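Local coordinates for protein contact-dependent inhibitor A (Escherichia coli NC101, PDB 5I4Q) that probably acts as the toxin domain of a contact-dependent growth inhibition system and is bound here by Contact-dependent inhibitor I, probably its cognate immunity protein, at residues F24-S27 with Y28-L32; E55-P58 with R59-G63. All blocks are in the same frame, centred on the assembly; numbering follows the deposited sequence.

Contact 1 of 2, residues F24-S27 with Y28-L32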
ATOM      1  N   PHE A  24      13.316 -31.161  -9.260  1.00 42.17           N
ATOM      2  CA  PHE A  24      13.651 -29.765  -9.523  1.00 42.38           C
ATOM      3  C   PHE A  24      15.160 -29.563  -9.454  1.00 41.56           C
ATOM      4  O   PHE A  24      15.785 -30.066  -8.531  1.00 44.69           O
ATOM      5  CB  PHE A  24      13.072 -28.854  -8.431  1.00 37.67           C
ATOM      6  CG  PHE A  24      11.604 -28.580  -8.571  1.00 39.26           C
ATOM      7  CD1 PHE A  24      10.656 -29.477  -8.079  1.00 39.26           C
ATOM      8  CD2 PHE A  24      11.156 -27.407  -9.150  1.00 36.60           C
ATOM      9  CE1 PHE A  24       9.299 -29.218  -8.198  1.00 38.45           C
ATOM     10  CE2 PHE A  24       9.824 -27.144  -9.267  1.00 35.81           C
ATOM     11  CZ  PHE A  24       8.880 -28.048  -8.796  1.00 37.89           C
ATOM     12  N   SER A  25      15.740 -28.779 -10.351  1.00 42.95           N
ATOM     13  CA  SER A  25      17.161 -28.372 -10.139  1.00 46.55           C
ATOM     14  C   SER A  25      17.329 -27.627  -8.798  1.00 45.52           C
ATOM     15  O   SER A  25      16.391 -27.001  -8.277  1.00 41.65           O
ATOM     16  CB  SER A  25      17.708 -27.525 -11.278  1.00 45.67           C
ATOM     17  OG  SER A  25      17.304 -26.190 -11.164  1.00 48.24           O
ATOM     18  N   LYS A  26      18.525 -27.723  -8.255  1.00 46.17           N
ATOM     19  CA  LYS A  26      18.871 -27.075  -7.019  1.00 49.31           C
ATOM     20  C   LYS A  26      18.480 -25.613  -7.040  1.00 46.79           C
ATOM     21  O   LYS A  26      17.856 -25.122  -6.114  1.00 44.53           O
ATOM     22  CB  LYS A  26      20.391 -27.186  -6.756  1.00 55.47           C
ATOM     23  CG  LYS A  26      20.848 -26.717  -5.370  1.00 60.16           C
ATOM     24  CD  LYS A  26      22.357 -26.446  -5.302  1.00 66.64           C
ATOM     25  CE  LYS A  26      22.781 -25.851  -3.958  1.00 69.39           C
ATOM     26  NZ  LYS A  26      22.518 -24.386  -3.870  1.00 70.18           N
ATOM     27  N   SER A  27      18.896 -24.890  -8.059  1.00 44.93           N
ATOM     28  CA  SER A  27      18.741 -23.447  -7.985  1.00 46.98           C
ATOM     29  C   SER A  27      17.283 -23.096  -8.237  1.00 42.60           C
ATOM     30  O   SER A  27      16.766 -22.206  -7.585  1.00 41.58           O
ATOM     31  CB  SER A  27      19.672 -22.716  -8.963  1.00 49.31           C
ATOM     32  OG  SER A  27      19.338 -23.097 -10.284  1.00 55.90           O
ATOM     33  N   TYR A  28      16.606 -23.809  -9.138  1.00 40.00           N
ATOM     34  CA  TYR A  28      15.226 -23.434  -9.421  1.00 39.33           C
ATOM     35  C   TYR A  28      14.368 -23.676  -8.171  1.00 39.12           C
ATOM     36  O   TYR A  28      13.600 -22.806  -7.755  1.00 38.57           O
ATOM     37  CB  TYR A  28      14.665 -24.132 -10.660  1.00 38.65           C
ATOM     38  CG  TYR A  28      13.346 -23.582 -11.105  1.00 35.75           C
ATOM     39  CD1 TYR A  28      13.168 -22.205 -11.296  1.00 38.37           C
ATOM     40  CD2 TYR A  28      12.295 -24.414 -11.379  1.00 35.83           C
ATOM     41  CE1 TYR A  28      11.945 -21.673 -11.700  1.00 39.55           C
ATOM     42  CE2 TYR A  28      11.057 -23.910 -11.767  1.00 38.15           C
ATOM     43  CZ  TYR A  28      10.876 -22.548 -11.939  1.00 40.87           C
ATOM     44  OH  TYR A  28       9.639 -22.078 -12.327  1.00 44.34           O
ATOM     45  N   TYR A  29      14.609 -24.805  -7.510  1.00 38.09           N
ATOM     46  CA  TYR A  29      13.911 -25.127  -6.282  1.00 37.96           C
ATOM     47  C   TYR A  29      14.057 -24.017  -5.244  1.00 37.90           C
ATOM     48  O   TYR A  29      13.072 -23.557  -4.663  1.00 36.56           O
ATOM     49  CB  TYR A  29      14.418 -26.451  -5.712  1.00 37.85           C
ATOM     50  CG  TYR A  29      13.687 -26.895  -4.465  1.00 37.29           C
ATOM     51  CD1 TYR A  29      12.454 -27.484  -4.540  1.00 37.02           C
ATOM     52  CD2 TYR A  29      14.254 -26.736  -3.214  1.00 40.05           C
ATOM     53  CE1 TYR A  29      11.782 -27.908  -3.402  1.00 37.13           C
ATOM     54  CE2 TYR A  29      13.591 -27.178  -2.054  1.00 41.95           C
ATOM     55  CZ  TYR A  29      12.367 -27.779  -2.149  1.00 38.39           C
ATOM     56  OH  TYR A  29      11.697 -28.209  -0.988  1.00 41.62           O
ATOM     57  N   GLU A  30      15.270 -23.566  -5.047  1.00 38.27           N
ATOM     58  CA  GLU A  30      15.520 -22.572  -4.004  1.00 41.13           C
ATOM     59  C   GLU A  30      14.941 -21.225  -4.378  1.00 40.65           C
ATOM     60  O   GLU A  30      14.475 -20.461  -3.501  1.00 40.61           O
ATOM     61  CB  GLU A  30      17.034 -22.511  -3.717  1.00 42.25           C
ATOM     62  CG  GLU A  30      17.462 -23.843  -3.118  1.00 47.97           C
ATOM     63  CD  GLU A  30      18.974 -24.036  -2.943  1.00 56.79           C
ATOM     64  OE1 GLU A  30      19.735 -23.144  -3.329  1.00 58.27           O
ATOM     65  OE2 GLU A  30      19.386 -25.110  -2.418  1.00 61.56           O
ATOM     66  N   LYS A  31      14.950 -20.948  -5.682  1.00 40.30           N
ATOM     67  CA  LYS A  31      14.468 -19.677  -6.196  1.00 40.11           C
ATOM     68  C   LYS A  31      12.976 -19.536  -5.923  1.00 37.28           C
ATOM     69  O   LYS A  31      12.523 -18.506  -5.545  1.00 36.16           O
ATOM     70  CB  LYS A  31      14.703 -19.608  -7.693  1.00 42.50           C
ATOM     71  CG  LYS A  31      14.438 -18.237  -8.308  1.00 46.74           C
ATOM     72  CD  LYS A  31      14.407 -18.326  -9.844  1.00 49.92           C
ATOM     73  CE  LYS A  31      13.963 -16.998 -10.426  1.00 55.99           C
ATOM     74  NZ  LYS A  31      14.240 -16.797 -11.870  1.00 62.98           N
ATOM     75  N   LEU A  32      12.225 -20.606  -6.139  1.00 35.83           N
ATOM     76  CA  LEU A  32      10.796 -20.590  -5.930  1.00 36.27           C
ATOM     77  C   LEU A  32      10.449 -20.292  -4.492  1.00 35.36           C
ATOM     78  O   LEU A  32       9.740 -19.360  -4.225  1.00 37.61           O
ATOM     79  CB  LEU A  32      10.222 -21.907  -6.410  1.00 37.41           C
ATOM     80  CG  LEU A  32      10.124 -22.082  -7.934  1.00 37.23           C
ATOM     81  CD1 LEU A  32       9.677 -23.488  -8.235  1.00 40.34           C
ATOM     82  CD2 LEU A  32       9.116 -21.193  -8.595  1.00 37.41           C
TER
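F24, the next-to-last residue of strand 22-25, packs against the first turns of helix 26-34 and meets three of its side chains in succession. Its CB rests on Y29 CB at 3.9 Å. Further out, the ring takes Y28 CD2 at its edge, in plane, 3.9 Å from F24 CD2. Beyond that, F24 CE2 reaches L32 CD1 at 3.8 Å, a methyl that also lies over one face of the Y28 ring. CG of F24 stands anti to the carbonyl carbon (chi1 -78°), which sends the ring along this Y28-L32 ridge. F41 meets the ring edge-to-face, while V83 and P40 also touch it.

Directly after F24 the helix is capped. S25, the N-cap, uses OG to accept from Y28 N (3.2 Å), and its carbonyl O receives Y29 N at 2.9 Å, a nearly straight bond of 166°. One turn along the outside, K26 and E30 form an i to i+4 salt bridge: NZ meets OE1 on its syn side at 3.1 Å, while OE2 is held by Y17 OH.

Apolar contacts thus pin the inner side of the helix start, the S25 hydroxyl and carbonyl take up Y28 N and Y29 N, and a salt bridge lies along the outer side. The carboxylate, shared between a lysine and a tyrosine hydroxyl, would probably stay ionised.

Contact 2 of 2, residues E55-P58 with R59-G63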
ATOM      1  N   GLU A  55       0.370 -30.339 -23.833  1.00 54.79           N
ATOM      2  CA  GLU A  55       0.798 -30.001 -25.187  1.00 57.44           C
ATOM      3  C   GLU A  55       2.337 -30.067 -25.254  1.00 55.50           C
ATOM      4  O   GLU A  55       3.011 -30.115 -24.213  1.00 50.06           O
ATOM      5  CB  GLU A  55       0.344 -28.603 -25.590  1.00 63.95           C
ATOM      6  CG  GLU A  55      -1.142 -28.311 -25.527  1.00 74.88           C
ATOM      7  CD  GLU A  55      -1.432 -26.799 -25.531  1.00 90.56           C
ATOM      8  OE1 GLU A  55      -2.509 -26.412 -26.046  1.00 99.33           O
ATOM      9  OE2 GLU A  55      -0.596 -25.991 -25.020  1.00 93.38           O
ATOM     10  N   PRO A  56       2.908 -30.041 -26.482  1.00 55.94           N
ATOM     11  CA  PRO A  56       4.371 -29.934 -26.570  1.00 56.25           C
ATOM     12  C   PRO A  56       4.868 -28.634 -25.950  1.00 50.73           C
ATOM     13  O   PRO A  56       4.149 -27.655 -25.992  1.00 47.77           O
ATOM     14  CB  PRO A  56       4.639 -29.942 -28.081  1.00 57.57           C
ATOM     15  CG  PRO A  56       3.411 -30.557 -28.697  1.00 60.75           C
ATOM     16  CD  PRO A  56       2.286 -30.086 -27.821  1.00 59.65           C
ATOM     17  N   ASP A  57       6.077 -28.626 -25.397  1.00 48.72           N
ATOM     18  CA  ASP A  57       6.693 -27.352 -24.995  1.00 49.90           C
ATOM     19  C   ASP A  57       6.682 -26.369 -26.177  1.00 52.57           C
ATOM     20  O   ASP A  57       7.310 -26.636 -27.182  1.00 55.98           O
ATOM     21  CB  ASP A  57       8.117 -27.603 -24.536  1.00 49.90           C
ATOM     22  CG  ASP A  57       8.853 -26.313 -24.095  1.00 51.25           C
ATOM     23  OD1 ASP A  57       8.220 -25.230 -24.038  1.00 45.54           O
ATOM     24  OD2 ASP A  57      10.086 -26.398 -23.797  1.00 47.42           O
ATOM     25  N   PRO A  58       5.998 -25.207 -26.057  1.00 54.65           N
ATOM     26  CA  PRO A  58       6.030 -24.238 -27.177  1.00 53.29           C
ATOM     27  C   PRO A  58       7.447 -23.732 -27.514  1.00 53.87           C
ATOM     28  O   PRO A  58       7.705 -23.392 -28.631  1.00 57.03           O
ATOM     29  CB  PRO A  58       5.153 -23.081 -26.691  1.00 56.84           C
ATOM     30  CG  PRO A  58       4.534 -23.498 -25.415  1.00 55.83           C
ATOM     31  CD  PRO A  58       5.229 -24.720 -24.902  1.00 54.43           C
ATOM     32  N   ARG A  59       8.349 -23.672 -26.546  1.00 51.17           N
ATOM     33  CA  ARG A  59       9.724 -23.293 -26.819  1.00 51.96           C
ATOM     34  C   ARG A  59      10.572 -24.447 -27.337  1.00 53.94           C
ATOM     35  O   ARG A  59      11.670 -24.225 -27.763  1.00 52.93           O
ATOM     36  CB  ARG A  59      10.372 -22.716 -25.564  1.00 53.28           C
ATOM     37  CG  ARG A  59       9.651 -21.486 -25.011  1.00 53.16           C
ATOM     38  CD  ARG A  59       9.321 -20.471 -26.100  1.00 57.04           C
ATOM     39  NE  ARG A  59       8.556 -19.364 -25.541  1.00 67.28           N
ATOM     40  CZ  ARG A  59       7.385 -18.932 -25.996  1.00 71.90           C
ATOM     41  NH1 ARG A  59       6.832 -19.480 -27.069  1.00 71.78           N
ATOM     42  NH2 ARG A  59       6.773 -17.929 -25.372  1.00 74.62           N
ATOM     43  N   GLY A  60      10.073 -25.676 -27.313  1.00 53.12           N
ATOM     44  CA  GLY A  60      10.820 -26.787 -27.919  1.00 55.43           C
ATOM     45  C   GLY A  60      11.980 -27.392 -27.136  1.00 55.70           C
ATOM     46  O   GLY A  60      12.829 -28.060 -27.722  1.00 57.67           O
ATOM     47  N   ALA A  61      12.033 -27.211 -25.821  1.00 53.25           N
ATOM     48  CA  ALA A  61      13.006 -27.962 -25.036  1.00 55.54           C
ATOM     49  C   ALA A  61      12.772 -29.480 -25.184  1.00 58.07           C
ATOM     50  O   ALA A  61      11.640 -29.935 -25.102  1.00 58.36           O
ATOM     51  CB  ALA A  61      12.990 -27.561 -23.588  1.00 53.18           C
ATOM     52  N   PRO A  62      13.847 -30.261 -25.433  1.00 61.08           N
ATOM     53  CA  PRO A  62      13.620 -31.667 -25.786  1.00 64.12           C
ATOM     54  C   PRO A  62      13.153 -32.497 -24.584  1.00 62.75           C
ATOM     55  O   PRO A  62      13.683 -32.297 -23.484  1.00 63.28           O
ATOM     56  CB  PRO A  62      15.002 -32.133 -26.290  1.00 65.50           C
ATOM     57  CG  PRO A  62      15.710 -30.861 -26.663  1.00 64.61           C
ATOM     58  CD  PRO A  62      15.252 -29.882 -25.617  1.00 61.75           C
ATOM     59  N   GLY A  63      12.154 -33.366 -24.804  1.00 52.71           N
ATOM     60  CA  GLY A  63      11.560 -34.186 -23.754  1.00 54.66           C
ATOM     61  C   GLY A  63      10.461 -33.490 -22.922  1.00 55.90           C
ATOM     62  O   GLY A  63       9.741 -34.141 -22.143  1.00 55.97           O
TER
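D57 and G60 close a type I beta turn, with D57 O accepting from G60 N at 2.9 Å. The turn begins the loop that leaves strand 53-56 and leads to strand 65-69. The donor stands well above the carbonyl plane of D57.

The D57 carboxylate reinforces this turn from one side. Its OD1 receives R59 N at 3.0 Å, which makes an Asx turn inside the beta turn, and its OD2 receives A61 N at 2.9 Å. One aspartate therefore grips three successive backbone N-H groups, those of R59 and A61 by its two carboxylate oxygens and that of G60 by its carbonyl. Both side-chain bonds come from above the carboxylate plane, R59 N lying 67° out of it and A61 N 50°. With CG anti to the backbone N (chi1 180°), the carboxylate swings under the following peptides, where both oxygens can be used at once.

Around this first shell, P58 fills the second position of the turn, its ring restricting the backbone there and also touching R66 of strand 65-69. G60 adopts left-handed backbone angles that suit glycine. The R59 guanidinium does not meet the D57 carboxylate; it leads away past P58, with NH1 4.0 Å from P58 CB, to a cation-pi contact with Y93 of Contact-dependent inhibitor I, and R85 of that same chain forms a salt bridge with D57 OD1, so the oxygen that shapes the turn also takes part in the interface with the inhibitor. Just past the turn, A61 packs on Y89 of the inhibitor, and A61 CB sits 3.1 Å from D57 OD2.

How the contacts relate
The two contacts occupy separate parts of the domain, their centres about 20 Å apart and their nearest atoms about 12 Å apart. Contact 1 joins strand 22-25 to helix 26-34 and is partly buried; aromatic and aliphatic side chains do much of the work on its inner side, with a salt bridge outside. Contact 2 is a surface turn after strand 53-56, where the buried D57 carboxylate, not apolar side chains, holds the chain. In both, side-chain oxygens accept from backbone N-H groups: S25 as a helix N-cap, D57 in an Asx turn. Both regions also reach the inhibitor, contact 1 through K31 (and, through Y29, a further protein chain) and contact 2 through several residues.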